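Local coordinates for PilY2 protein (Pseudomonas aeruginosa, PDB 3TDQ) that is probably involved in the biogenesis of type 4 fimbriae (pili) and folds as a small beta domain of the OB clan, at residues Q5-A10 with R28-P33; E19-D24 with P42-V47; V23-R28 with V53-T58. All blocks are in the same frame, centred on the assembly; numbering follows the deposited sequence.

Contact 1: residues Q5-A10 with R28-P33. With NA (sodium ion), chain D.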
ATOM      1  N   GLN A   5       9.829 -16.777   6.649  1.00 31.14           N
ATOM      2  CA  GLN A   5       8.756 -16.537   7.617  1.00 28.36           C
ATOM      3  C   GLN A   5       7.847 -15.394   7.200  1.00 30.39           C
ATOM      4  O   GLN A   5       6.823 -15.162   7.829  1.00 29.03           O
ATOM      5  CB  GLN A   5       9.345 -16.292   9.023  1.00 28.94           C
ATOM      6  CG  GLN A   5      10.131 -17.514   9.520  1.00 32.16           C
ATOM      7  CD  GLN A   5       9.306 -18.805   9.552  1.00 43.80           C
ATOM      8  OE1 GLN A   5       8.076 -18.804   9.751  1.00 36.12           O
ATOM      9  NE2 GLN A   5       9.964 -19.940   9.333  1.00 26.01           N
ATOM     10  N   THR A   6       8.220 -14.662   6.159  1.00 27.66           N
ATOM     11  CA  THR A   6       7.366 -13.583   5.655  1.00 27.03           C
ATOM     12  C   THR A   6       6.971 -13.925   4.226  1.00 30.08           C
ATOM     13  O   THR A   6       7.613 -14.739   3.543  1.00 29.75           O
ATOM     14  CB  THR A   6       8.035 -12.195   5.737  1.00 34.58           C
ATOM     15  OG1 THR A   6       9.178 -12.209   4.887  1.00 34.26           O
ATOM     16  CG2 THR A   6       8.427 -11.797   7.171  1.00 33.04           C
ATOM     17  N   PHE A   7       5.904 -13.311   3.766  1.00 26.16           N
ATOM     18  CA  PHE A   7       5.460 -13.522   2.386  1.00 26.31           C
ATOM     19  C   PHE A   7       4.880 -12.222   1.830  1.00 31.04           C
ATOM     20  O   PHE A   7       4.468 -11.346   2.591  1.00 29.96           O
ATOM     21  CB  PHE A   7       4.430 -14.676   2.307  1.00 26.80           C
ATOM     22  CG  PHE A   7       3.093 -14.295   2.879  1.00 27.78           C
ATOM     23  CD1 PHE A   7       2.847 -14.396   4.253  1.00 30.81           C
ATOM     24  CD2 PHE A   7       2.088 -13.801   2.049  1.00 29.28           C
ATOM     25  CE1 PHE A   7       1.614 -14.020   4.778  1.00 31.50           C
ATOM     26  CE2 PHE A   7       0.868 -13.412   2.568  1.00 32.01           C
ATOM     27  CZ  PHE A   7       0.629 -13.537   3.930  1.00 30.81           C
ATOM     28  N   GLU A   8       4.795 -12.134   0.506  1.00 28.45           N
ATOM     29  CA  GLU A   8       4.189 -11.015  -0.183  1.00 28.55           C
ATOM     30  C   GLU A   8       3.550 -11.528  -1.463  1.00 32.81           C
ATOM     31  O   GLU A   8       4.090 -12.417  -2.117  1.00 33.44           O
ATOM     32  CB  GLU A   8       5.221  -9.913  -0.487  1.00 30.71           C
ATOM     33  CG  GLU A   8       4.636  -8.735  -1.251  1.00 44.36           C
ATOM     34  CD  GLU A   8       5.555  -7.538  -1.376  1.00 61.61           C
ATOM     35  OE1 GLU A   8       6.738  -7.713  -1.747  1.00 51.75           O
ATOM     36  OE2 GLU A   8       5.094  -6.419  -1.066  1.00 52.98           O
ATOM     37  N   GLY A   9       2.419 -10.949  -1.821  1.00 26.63           N
ATOM     38  CA  GLY A   9       1.739 -11.298  -3.063  1.00 25.83           C
ATOM     39  C   GLY A   9       0.831 -10.199  -3.555  1.00 29.36           C
ATOM     40  O   GLY A   9       0.789  -9.106  -2.981  1.00 27.02           O
ATOM     41  N   ALA A  10       0.096 -10.494  -4.630  1.00 27.54           N
ATOM     42  CA  ALA A  10      -0.890  -9.596  -5.223  1.00 27.56           C
ATOM     43  C   ALA A  10      -1.964 -10.413  -5.905  1.00 31.40           C
ATOM     44  O   ALA A  10      -1.689 -11.502  -6.390  1.00 31.29           O
ATOM     45  CB  ALA A  10      -0.237  -8.636  -6.209  1.00 28.77           C
ATOM     46  N   ARG A  28      -7.174 -18.665  -2.573  1.00 25.99           N
ATOM     47  CA  ARG A  28      -6.328 -19.038  -1.423  1.00 26.00           C
ATOM     48  C   ARG A  28      -6.880 -18.301  -0.203  1.00 29.50           C
ATOM     49  O   ARG A  28      -7.470 -17.231  -0.371  1.00 29.79           O
ATOM     50  CB  ARG A  28      -4.842 -18.700  -1.646  1.00 24.32           C
ATOM     51  CG  ARG A  28      -4.086 -19.681  -2.548  1.00 32.45           C
ATOM     52  CD  ARG A  28      -4.315 -19.414  -4.017  1.00 43.49           C
ATOM     53  NE  ARG A  28      -3.597 -20.366  -4.866  1.00 46.72           N
ATOM     54  CZ  ARG A  28      -3.750 -20.462  -6.180  1.00 54.16           C
ATOM     55  NH1 ARG A  28      -4.622 -19.683  -6.814  1.00 39.55           N
ATOM     56  NH2 ARG A  28      -3.056 -21.356  -6.870  1.00 40.56           N
ATOM     57  N   LEU A  29      -6.700 -18.838   1.003  1.00 25.06           N
ATOM     58  CA  LEU A  29      -7.213 -18.182   2.220  1.00 24.24           C
ATOM     59  C   LEU A  29      -6.101 -17.668   3.097  1.00 29.20           C
ATOM     60  O   LEU A  29      -5.048 -18.303   3.238  1.00 26.17           O
ATOM     61  CB  LEU A  29      -8.081 -19.143   3.050  1.00 25.14           C
ATOM     62  CG  LEU A  29      -9.413 -19.560   2.418  1.00 29.11           C
ATOM     63  CD1 LEU A  29     -10.046 -20.623   3.225  1.00 29.60           C
ATOM     64  CD2 LEU A  29     -10.388 -18.376   2.334  1.00 27.80           C
ATOM     65  N   TYR A  30      -6.347 -16.479   3.678  1.00 25.55           N
ATOM     66  CA  TYR A  30      -5.430 -15.823   4.569  1.00 24.78           C
ATOM     67  C   TYR A  30      -6.158 -15.316   5.776  1.00 29.06           C
ATOM     68  O   TYR A  30      -7.329 -14.939   5.666  1.00 28.32           O
ATOM     69  CB  TYR A  30      -4.785 -14.592   3.864  1.00 25.24           C
ATOM     70  CG  TYR A  30      -4.023 -14.931   2.608  1.00 25.45           C
ATOM     71  CD1 TYR A  30      -4.673 -15.008   1.375  1.00 25.55           C
ATOM     72  CD2 TYR A  30      -2.656 -15.213   2.653  1.00 26.17           C
ATOM     73  CE1 TYR A  30      -3.988 -15.365   0.216  1.00 27.16           C
ATOM     74  CE2 TYR A  30      -1.957 -15.556   1.492  1.00 27.84           C
ATOM     75  CZ  TYR A  30      -2.630 -15.623   0.274  1.00 33.70           C
ATOM     76  OH  TYR A  30      -1.990 -15.967  -0.888  1.00 36.72           O
ATOM     77  N   ARG A  31      -5.456 -15.244   6.910  1.00 24.75           N
ATOM     78  CA  ARG A  31      -6.018 -14.646   8.109  0.50 25.03           C
ATOM     79  C   ARG A  31      -5.847 -13.145   7.966  1.00 28.94           C
ATOM     80  O   ARG A  31      -4.761 -12.691   7.605  1.00 27.79           O
ATOM     81  CB  ARG A  31      -5.321 -15.171   9.387  0.50 26.32           C
ATOM     82  CG  ARG A  31      -5.905 -14.623  10.703  0.50 30.51           C
ATOM     83  CD  ARG A  31      -7.195 -15.332  11.121  0.50 37.21           C
ATOM     84  NE  ARG A  31      -6.993 -16.774  11.257  0.50 40.54           N
ATOM     85  CZ  ARG A  31      -7.963 -17.675  11.235  0.50 49.23           C
ATOM     86  NH1 ARG A  31      -9.228 -17.297  11.108  0.50 39.51           N
ATOM     87  NH2 ARG A  31      -7.678 -18.965  11.343  0.50 33.45           N
ATOM     88  N   LEU A  32      -6.911 -12.379   8.201  1.00 25.77           N
ATOM     89  CA  LEU A  32      -6.847 -10.925   8.140  1.00 24.62           C
ATOM     90  C   LEU A  32      -7.370 -10.424   9.507  1.00 27.49           C
ATOM     91  O   LEU A  32      -8.570 -10.249   9.689  1.00 26.63           O
ATOM     92  CB  LEU A  32      -7.615 -10.369   6.934  1.00 24.36           C
ATOM     93  CG  LEU A  32      -7.594  -8.851   6.702  1.00 26.66           C
ATOM     94  CD1 LEU A  32      -6.178  -8.271   6.754  1.00 25.11           C
ATOM     95  CD2 LEU A  32      -8.198  -8.532   5.354  1.00 24.41           C
ATOM     96  N   PRO A  33      -6.475 -10.326  10.512  1.00 25.75           N
ATOM     97  CA  PRO A  33      -6.922  -9.967  11.871  1.00 25.54           C
ATOM     98  C   PRO A  33      -7.325  -8.511  11.964  1.00 27.26           C
ATOM     99  O   PRO A  33      -6.945  -7.713  11.110  1.00 25.34           O
ATOM    100  CB  PRO A  33      -5.691 -10.282  12.757  1.00 27.54           C
ATOM    101  CG  PRO A  33      -4.539 -10.160  11.863  1.00 31.74           C
ATOM    102  CD  PRO A  33      -5.014 -10.521  10.461  1.00 27.37           C
TER
HETATM  103 NA    NA D 117       9.603 -13.826   2.635  1.00 49.97          NA
HETATM  104  O   HOH W   1      11.471 -12.021   2.312  1.00 63.44           O
HETATM  105  O   HOH W   2      10.111 -15.548   1.098  1.00 53.87           O
HETATM  106  O   HOH W   3       8.423 -11.640   1.461  1.00 51.26           O
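The rings of Phe7 and Tyr30 carry this contact, their planes 19° apart but slid so far past each other that they barely overlap and the centroids stand 5.7 Å apart. The rings approach obliquely, CE2 and CZ of Phe7 coming against CD2 and CE2 of Tyr30; the closest pair is Phe7 CE2 to Tyr30 CE2, 3.7 Å. Around this pair the aromatic cluster widens: the ring of Tyr55 meets that of Tyr30 at a steep angle and also touches Phe7, while Ile66 lies against both. Two long flat side chains suit the place, because the strands behind them are well separated, with 11.3 Å between Phe7 CA and Tyr30 CA. With chi1 at 72°, the Phe7 ring stands out from strand 6-17 so that CE2 and CZ reach Tyr30.

The neighbours of Phe7 serve the other side of strand 6-17. Thr6 grips the sodium ion twice, through its carbonyl O at 2.4 Å and its OG1 at 2.8 Å, as a threonine can when its hydroxyl is turned back toward the main chain. Three waters and Asp3 O complete six oxygen ligands, neutral donors that suit a singly charged ion. Glu8 reaches the second subunit, where its carboxylate takes bonds from Tyr70 OH and from the backbone N of Lys73 and Gln74 of that neighbouring chain.

Strand 22-25 lies between strands 6-17 and 28-31 in the sheet, so the two rings meet over its curved face, near the surface, an arrangement consistent with the coiled antiparallel sheet of an OB-like barrel.

Contact 2: residues E19-D24 with P42-V47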
ATOM      1  N   GLU A  19     -16.511 -12.572  10.122  1.00 30.32           N
ATOM      2  CA  GLU A  19     -16.765 -13.345  11.338  1.00 30.37           C
ATOM      3  C   GLU A  19     -15.615 -14.293  11.688  1.00 33.28           C
ATOM      4  O   GLU A  19     -15.461 -14.640  12.859  1.00 31.62           O
ATOM      5  CB  GLU A  19     -18.076 -14.167  11.210  1.00 32.64           C
ATOM      6  CG  GLU A  19     -19.312 -13.353  10.877  1.00 44.54           C
ATOM      7  CD  GLU A  19     -19.706 -13.171   9.417  1.00 63.88           C
ATOM      8  OE1 GLU A  19     -18.861 -13.439   8.527  1.00 42.33           O
ATOM      9  OE2 GLU A  19     -20.848 -12.713   9.172  1.00 56.21           O
ATOM     10  N   LYS A  20     -14.827 -14.720  10.679  1.00 29.54           N
ATOM     11  CA  LYS A  20     -13.719 -15.646  10.898  1.00 29.77           C
ATOM     12  C   LYS A  20     -12.357 -15.004  10.640  1.00 31.87           C
ATOM     13  O   LYS A  20     -11.348 -15.703  10.666  1.00 30.59           O
ATOM     14  CB  LYS A  20     -13.899 -16.875  10.004  1.00 33.58           C
ATOM     15  CG  LYS A  20     -14.945 -17.826  10.572  1.00 55.89           C
ATOM     16  CD  LYS A  20     -15.467 -18.811   9.536  1.00 75.00           C
ATOM     17  CE  LYS A  20     -16.169 -19.999  10.182  1.00 89.62           C
ATOM     18  NZ  LYS A  20     -17.427 -19.646  10.915  1.00 98.81           N
ATOM     19  N   ASN A  21     -12.323 -13.680  10.388  1.00 27.91           N
ATOM     20  CA  ASN A  21     -11.094 -12.943  10.061  1.00 26.49           C
ATOM     21  C   ASN A  21     -10.390 -13.606   8.868  1.00 28.24           C
ATOM     22  O   ASN A  21      -9.189 -13.834   8.896  1.00 25.61           O
ATOM     23  CB  ASN A  21     -10.145 -12.843  11.290  1.00 24.66           C
ATOM     24  CG  ASN A  21     -10.619 -11.830  12.279  1.00 36.18           C
ATOM     25  OD1 ASN A  21     -11.326 -12.162  13.215  1.00 31.70           O
ATOM     26  ND2 ASN A  21     -10.325 -10.552  12.026  1.00 26.55           N
ATOM     27  N   LEU A  22     -11.147 -13.942   7.834  1.00 26.62           N
ATOM     28  CA  LEU A  22     -10.571 -14.593   6.661  1.00 26.22           C
ATOM     29  C   LEU A  22     -10.850 -13.805   5.404  1.00 28.48           C
ATOM     30  O   LEU A  22     -11.933 -13.236   5.239  1.00 28.77           O
ATOM     31  CB  LEU A  22     -11.113 -16.040   6.471  1.00 27.21           C
ATOM     32  CG  LEU A  22     -10.705 -17.119   7.464  1.00 33.08           C
ATOM     33  CD1 LEU A  22     -11.531 -18.373   7.243  1.00 33.51           C
ATOM     34  CD2 LEU A  22      -9.200 -17.447   7.395  1.00 34.85           C
ATOM     35  N   VAL A  23      -9.880 -13.823   4.507  1.00 23.47           N
ATOM     36  CA  VAL A  23      -9.980 -13.193   3.212  1.00 23.68           C
ATOM     37  C   VAL A  23      -9.540 -14.235   2.162  1.00 28.44           C
ATOM     38  O   VAL A  23      -8.561 -14.969   2.342  1.00 27.43           O
ATOM     39  CB  VAL A  23      -9.233 -11.837   3.117  1.00 27.00           C
ATOM     40  CG1 VAL A  23      -7.713 -12.008   3.144  1.00 26.23           C
ATOM     41  CG2 VAL A  23      -9.654 -11.063   1.868  1.00 26.78           C
ATOM     42  N   ASP A  24     -10.327 -14.320   1.109  1.00 26.11           N
ATOM     43  CA  ASP A  24     -10.082 -15.212  -0.018  1.00 25.39           C
ATOM     44  C   ASP A  24      -9.545 -14.354  -1.172  1.00 28.34           C
ATOM     45  O   ASP A  24     -10.255 -13.487  -1.701  1.00 27.70           O
ATOM     46  CB  ASP A  24     -11.393 -15.945  -0.365  1.00 25.95           C
ATOM     47  CG  ASP A  24     -11.507 -16.663  -1.689  1.00 30.74           C
ATOM     48  OD1 ASP A  24     -10.555 -16.580  -2.506  1.00 31.22           O
ATOM     49  OD2 ASP A  24     -12.566 -17.267  -1.931  1.00 33.46           O
ATOM     50  N   PRO A  42      -9.845  -1.179  10.462  1.00 31.19           N
ATOM     51  CA  PRO A  42      -9.372  -2.533  10.109  1.00 28.95           C
ATOM     52  C   PRO A  42      -9.566  -2.810   8.620  1.00 28.80           C
ATOM     53  O   PRO A  42     -10.651  -2.583   8.062  1.00 27.26           O
ATOM     54  CB  PRO A  42     -10.222  -3.468  10.997  1.00 31.39           C
ATOM     55  CG  PRO A  42     -10.688  -2.603  12.101  1.00 37.09           C
ATOM     56  CD  PRO A  42     -10.892  -1.233  11.496  1.00 32.21           C
ATOM     57  N   SER A  43      -8.493  -3.252   7.951  1.00 25.27           N
ATOM     58  CA  SER A  43      -8.529  -3.552   6.502  1.00 25.25           C
ATOM     59  C   SER A  43      -9.558  -4.641   6.158  1.00 28.09           C
ATOM     60  O   SER A  43     -10.043  -4.693   5.031  1.00 27.79           O
ATOM     61  CB  SER A  43      -7.150  -3.975   6.005  1.00 27.34           C
ATOM     62  OG  SER A  43      -6.188  -2.964   6.269  1.00 32.14           O
ATOM     63  N   LEU A  44      -9.893  -5.507   7.136  1.00 25.08           N
ATOM     64  CA  LEU A  44     -10.890  -6.563   6.969  1.00 24.75           C
ATOM     65  C   LEU A  44     -12.249  -5.995   6.486  1.00 31.46           C
ATOM     66  O   LEU A  44     -12.940  -6.641   5.706  1.00 32.34           O
ATOM     67  CB  LEU A  44     -11.068  -7.300   8.313  1.00 24.46           C
ATOM     68  CG  LEU A  44     -12.047  -8.485   8.332  1.00 28.33           C
ATOM     69  CD1 LEU A  44     -11.566  -9.635   7.459  1.00 26.70           C
ATOM     70  CD2 LEU A  44     -12.294  -8.952   9.749  1.00 32.92           C
ATOM     71  N   PHE A  45     -12.597  -4.774   6.914  1.00 28.55           N
ATOM     72  CA  PHE A  45     -13.865  -4.150   6.557  1.00 29.60           C
ATOM     73  C   PHE A  45     -13.749  -3.225   5.350  1.00 36.03           C
ATOM     74  O   PHE A  45     -14.767  -2.721   4.888  1.00 37.66           O
ATOM     75  CB  PHE A  45     -14.454  -3.402   7.767  1.00 32.31           C
ATOM     76  CG  PHE A  45     -14.822  -4.365   8.872  1.00 35.24           C
ATOM     77  CD1 PHE A  45     -16.045  -5.037   8.857  1.00 39.34           C
ATOM     78  CD2 PHE A  45     -13.942  -4.614   9.924  1.00 38.80           C
ATOM     79  CE1 PHE A  45     -16.376  -5.947   9.873  1.00 41.05           C
ATOM     80  CE2 PHE A  45     -14.264  -5.535  10.929  1.00 42.53           C
ATOM     81  CZ  PHE A  45     -15.488  -6.182  10.909  1.00 41.22           C
ATOM     82  N   GLN A  46     -12.538  -3.058   4.792  1.00 31.26           N
ATOM     83  CA  GLN A  46     -12.291  -2.226   3.611  1.00 30.14           C
ATOM     84  C   GLN A  46     -12.237  -3.062   2.334  1.00 32.89           C
ATOM     85  O   GLN A  46     -12.737  -2.614   1.296  1.00 31.98           O
ATOM     86  CB  GLN A  46     -10.979  -1.435   3.767  1.00 31.01           C
ATOM     87  CG  GLN A  46     -11.015  -0.429   4.914  1.00 40.38           C
ATOM     88  CD  GLN A  46     -12.158   0.555   4.827  1.00 64.08           C
ATOM     89  OE1 GLN A  46     -12.196   1.437   3.956  1.00 61.23           O
ATOM     90  NE2 GLN A  46     -13.068   0.484   5.779  1.00 59.50           N
ATOM     91  N   VAL A  47     -11.612  -4.258   2.393  1.00 29.15           N
ATOM     92  CA  VAL A  47     -11.543  -5.144   1.228  1.00 28.38           C
ATOM     93  C   VAL A  47     -12.940  -5.699   0.932  1.00 31.90           C
ATOM     94  O   VAL A  47     -13.748  -5.876   1.839  1.00 31.19           O
ATOM     95  CB  VAL A  47     -10.479  -6.270   1.332  1.00 31.46           C
ATOM     96  CG1 VAL A  47      -9.072  -5.680   1.379  1.00 30.33           C
ATOM     97  CG2 VAL A  47     -10.732  -7.209   2.517  1.00 31.41           C
TER
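Asn21 and Leu44 bring the two backbones closest, 7.1 Å between their CA atoms, where a G1 beta bulge leads the chain into strand 22-25, Asn21 and Leu22 both facing one residue of strand 6-17, and the compact turn of 42-47 stands opposite.

Leu44 is the larger contributor. Its CG swings away from the backbone N (chi1 -178°), and the two methyls divide the work: CD2 rests 3.4 Å from Asn21 ND2, and CD1 comes within 4.2 Å of Leu22 O. Leucine and asparagine side chains cross here at about a right angle. The CD2 methyl lies over the face of the amide at its nitrogen, while ND2 donates to Leu32 O and Asn34 OD1, which hold the amide in place. Asparagine suits the bulge as well, since it tolerates the positive phi found here (54°) better than most residues. Further along, Val23 and Val47 meet methyl to methyl, CG2 to CG2 at 4.1 Å, two short beta-branched apolar side chains that cross at about a right angle and suit a buried, purely apolar meeting. Ser43 O accepts from both Gln46 N and Val47 N, which winds the turn tightly and brings Leu44 and Val47 to bear on segment 19-24.

The turn, lying between strands 41-42 and 52-58, closes over the sheet: Leu44 and Val47 also touch Val16 of strand 6-17, Val47 reaches Ile71 of strand 65-71, and Val23 packs on Val13, Tyr30 and Ile66.

Contact 3: residues V23-R28 with V53-T58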
ATOM      1  N   VAL A  23      -9.880 -13.823   4.507  1.00 23.47           N
ATOM      2  CA  VAL A  23      -9.980 -13.193   3.212  1.00 23.68           C
ATOM      3  C   VAL A  23      -9.540 -14.235   2.162  1.00 28.44           C
ATOM      4  O   VAL A  23      -8.561 -14.969   2.342  1.00 27.43           O
ATOM      5  CB  VAL A  23      -9.233 -11.837   3.117  1.00 27.00           C
ATOM      6  CG1 VAL A  23      -7.713 -12.008   3.144  1.00 26.23           C
ATOM      7  CG2 VAL A  23      -9.654 -11.063   1.868  1.00 26.78           C
ATOM      8  N   ASP A  24     -10.327 -14.320   1.109  1.00 26.11           N
ATOM      9  CA  ASP A  24     -10.082 -15.212  -0.018  1.00 25.39           C
ATOM     10  C   ASP A  24      -9.545 -14.354  -1.172  1.00 28.34           C
ATOM     11  O   ASP A  24     -10.255 -13.487  -1.701  1.00 27.70           O
ATOM     12  CB  ASP A  24     -11.393 -15.945  -0.365  1.00 25.95           C
ATOM     13  CG  ASP A  24     -11.507 -16.663  -1.689  1.00 30.74           C
ATOM     14  OD1 ASP A  24     -10.555 -16.580  -2.506  1.00 31.22           O
ATOM     15  OD2 ASP A  24     -12.566 -17.267  -1.931  1.00 33.46           O
ATOM     16  N   ILE A  25      -8.289 -14.600  -1.541  1.00 25.20           N
ATOM     17  CA  ILE A  25      -7.578 -13.915  -2.628  1.00 24.96           C
ATOM     18  C   ILE A  25      -7.145 -14.978  -3.631  1.00 28.87           C
ATOM     19  O   ILE A  25      -6.367 -15.872  -3.270  1.00 27.70           O
ATOM     20  CB  ILE A  25      -6.360 -13.078  -2.098  1.00 26.76           C
ATOM     21  CG1 ILE A  25      -6.815 -12.019  -1.059  1.00 26.27           C
ATOM     22  CG2 ILE A  25      -5.592 -12.408  -3.262  1.00 27.13           C
ATOM     23  CD1 ILE A  25      -5.665 -11.410  -0.254  1.00 26.37           C
ATOM     24  N   ASP A  26      -7.668 -14.901  -4.883  1.00 26.69           N
ATOM     25  CA  ASP A  26      -7.349 -15.867  -5.961  1.00 26.87           C
ATOM     26  C   ASP A  26      -7.558 -17.328  -5.482  1.00 32.11           C
ATOM     27  O   ASP A  26      -6.778 -18.215  -5.838  1.00 31.73           O
ATOM     28  CB  ASP A  26      -5.909 -15.681  -6.499  1.00 28.36           C
ATOM     29  CG  ASP A  26      -5.578 -14.308  -7.107  1.00 38.14           C
ATOM     30  OD1 ASP A  26      -6.519 -13.572  -7.469  1.00 36.82           O
ATOM     31  OD2 ASP A  26      -4.372 -13.995  -7.245  1.00 44.45           O
ATOM     32  N   HIS A  27      -8.619 -17.564  -4.675  1.00 27.80           N
ATOM     33  CA  HIS A  27      -9.039 -18.886  -4.170  1.00 28.14           C
ATOM     34  C   HIS A  27      -8.089 -19.477  -3.125  1.00 29.41           C
ATOM     35  O   HIS A  27      -8.211 -20.659  -2.809  1.00 28.69           O
ATOM     36  CB  HIS A  27      -9.294 -19.889  -5.324  1.00 29.73           C
ATOM     37  CG  HIS A  27     -10.008 -19.260  -6.477  1.00 34.00           C
ATOM     38  ND1 HIS A  27     -11.308 -18.791  -6.352  1.00 36.19           N
ATOM     39  CD2 HIS A  27      -9.549 -18.959  -7.716  1.00 36.60           C
ATOM     40  CE1 HIS A  27     -11.608 -18.252  -7.524  1.00 36.31           C
ATOM     41  NE2 HIS A  27     -10.580 -18.337  -8.379  1.00 36.88           N
ATOM     42  N   ARG A  28      -7.174 -18.665  -2.573  1.00 25.99           N
ATOM     43  CA  ARG A  28      -6.328 -19.038  -1.423  1.00 26.00           C
ATOM     44  C   ARG A  28      -6.880 -18.301  -0.203  1.00 29.50           C
ATOM     45  O   ARG A  28      -7.470 -17.231  -0.371  1.00 29.79           O
ATOM     46  CB  ARG A  28      -4.842 -18.700  -1.646  1.00 24.32           C
ATOM     47  CG  ARG A  28      -4.086 -19.681  -2.548  1.00 32.45           C
ATOM     48  CD  ARG A  28      -4.315 -19.414  -4.017  1.00 43.49           C
ATOM     49  NE  ARG A  28      -3.597 -20.366  -4.866  1.00 46.72           N
ATOM     50  CZ  ARG A  28      -3.750 -20.462  -6.180  1.00 54.16           C
ATOM     51  NH1 ARG A  28      -4.622 -19.683  -6.814  1.00 39.55           N
ATOM     52  NH2 ARG A  28      -3.056 -21.356  -6.870  1.00 40.56           N
ATOM     53  N   VAL A  53      -5.630  -6.249  -4.907  1.00 23.69           N
ATOM     54  CA  VAL A  53      -4.774  -5.983  -3.731  1.00 22.71           C
ATOM     55  C   VAL A  53      -3.322  -6.406  -3.858  1.00 27.87           C
ATOM     56  O   VAL A  53      -3.003  -7.325  -4.595  1.00 27.31           O
ATOM     57  CB  VAL A  53      -5.374  -6.691  -2.483  1.00 24.92           C
ATOM     58  CG1 VAL A  53      -6.653  -5.993  -1.999  1.00 23.97           C
ATOM     59  CG2 VAL A  53      -5.605  -8.204  -2.734  1.00 24.26           C
ATOM     60  N   SER A  54      -2.450  -5.713  -3.105  1.00 26.07           N
ATOM     61  CA  SER A  54      -1.045  -6.039  -2.850  1.00 25.13           C
ATOM     62  C   SER A  54      -1.005  -6.299  -1.364  1.00 28.83           C
ATOM     63  O   SER A  54      -1.659  -5.559  -0.614  1.00 25.99           O
ATOM     64  CB  SER A  54      -0.107  -4.908  -3.255  1.00 28.07           C
ATOM     65  OG  SER A  54      -0.072  -4.809  -4.665  1.00 35.50           O
ATOM     66  N   TYR A  55      -0.332  -7.373  -0.918  1.00 25.54           N
ATOM     67  CA  TYR A  55      -0.362  -7.680   0.517  1.00 24.90           C
ATOM     68  C   TYR A  55       0.919  -8.352   0.970  1.00 29.12           C
ATOM     69  O   TYR A  55       1.639  -8.947   0.166  1.00 27.81           O
ATOM     70  CB  TYR A  55      -1.590  -8.570   0.872  1.00 25.38           C
ATOM     71  CG  TYR A  55      -1.701  -9.797  -0.006  1.00 28.17           C
ATOM     72  CD1 TYR A  55      -1.060 -10.984   0.336  1.00 29.56           C
ATOM     73  CD2 TYR A  55      -2.357  -9.741  -1.236  1.00 29.65           C
ATOM     74  CE1 TYR A  55      -1.098 -12.096  -0.502  1.00 30.07           C
ATOM     75  CE2 TYR A  55      -2.380 -10.841  -2.096  1.00 30.29           C
ATOM     76  CZ  TYR A  55      -1.753 -12.016  -1.722  1.00 34.85           C
ATOM     77  OH  TYR A  55      -1.783 -13.107  -2.554  1.00 36.53           O
ATOM     78  N   SER A  56       1.178  -8.291   2.274  1.00 25.70           N
ATOM     79  CA  SER A  56       2.337  -8.952   2.862  1.00 26.25           C
ATOM     80  C   SER A  56       1.994  -9.379   4.266  1.00 29.35           C
ATOM     81  O   SER A  56       1.026  -8.881   4.845  1.00 27.90           O
ATOM     82  CB  SER A  56       3.567  -8.042   2.837  1.00 29.37           C
ATOM     83  OG  SER A  56       3.335  -6.824   3.522  1.00 34.18           O
ATOM     84  N   GLY A  57       2.752 -10.329   4.793  1.00 28.19           N
ATOM     85  CA  GLY A  57       2.499 -10.820   6.133  1.00 26.96           C
ATOM     86  C   GLY A  57       3.503 -11.835   6.614  1.00 30.01           C
ATOM     87  O   GLY A  57       4.598 -11.955   6.059  1.00 27.46           O
ATOM     88  N   THR A  58       3.082 -12.600   7.636  1.00 26.85           N
ATOM     89  CA  THR A  58       3.880 -13.602   8.312  1.00 27.37           C
ATOM     90  C   THR A  58       3.244 -14.957   8.106  1.00 28.72           C
ATOM     91  O   THR A  58       2.019 -15.106   8.190  1.00 25.97           O
ATOM     92  CB  THR A  58       3.995 -13.234   9.836  1.00 38.65           C
ATOM     93  OG1 THR A  58       4.655 -11.977   9.965  1.00 37.33           O
ATOM     94  CG2 THR A  58       4.785 -14.249  10.659  1.00 42.14           C
TER
HETATM   95  O   HOH W   4      -2.452 -13.853  -5.179  1.00 46.42           O
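Ile25 reaches Tyr55 because its CG1 lies beside the backbone N (chi1 -58°) and the chain then runs out extended, carrying CD1 over the tyrosine ring. Tyr55 answers with a chi1 of 51°, which stands its ring up from strand 52-58 toward the isoleucine. The result is a CH-pi contact: Ile25 CD1 sits 4.0 Å from the centroid of the Tyr55 ring, displaced somewhat toward the rim. The other branch, Ile25 CG2, lies beyond the rim, 3.8 Å from Tyr55 CE2 and near its OH, so the two arms of isoleucine meet the face and the hydroxyl side separately. Val53 adds a methyl from two residues earlier, its CG2 4.1 Å from Ile25 CD1.

Ile25 stands at the start of a type I' beta turn, the two-residue reversal that joins strands 22-25 and 28-31 into a hairpin. Asp26 and His27 take its positive phi angles, and Ile25 and Arg28 close it with a pair of backbone bonds. Within the turn Arg28 NH1 donates to Asp26 O at 2.8 Å, nearly along the C=O axis and close to the guanidinium plane.

A water in the plane of the Tyr55 ring, at its edge, accepts from Tyr55 OH and donates to Asp26 OD2, both at 2.8 Å. It ties the turn to strand 52-58, while Asp26 OD1 takes Val12 N of the intervening strand 6-17.

In the fold
All three contacts reach one five-stranded antiparallel sheet in the order 28-31, 22-25, 6-17, 52-58, 65-71, contact 2 through strand 22-25 alone, its other segment being the loop between 41-42 and 52-58. Contacts 1 and 3 are the closest pair, with centres about 5 Å apart, and share Arg28; contact 2 lies about 12 Å from contact 1 and 10 Å from contact 3, with which it shares Val23 and Asp24. Along the chain the segments of contact 1 alternate with those of the other two, which start together on strand 22-25. Contacts 2 and 3 are buried and contact 1 lies nearer the surface, consistent with a coiled, OB-like sheet.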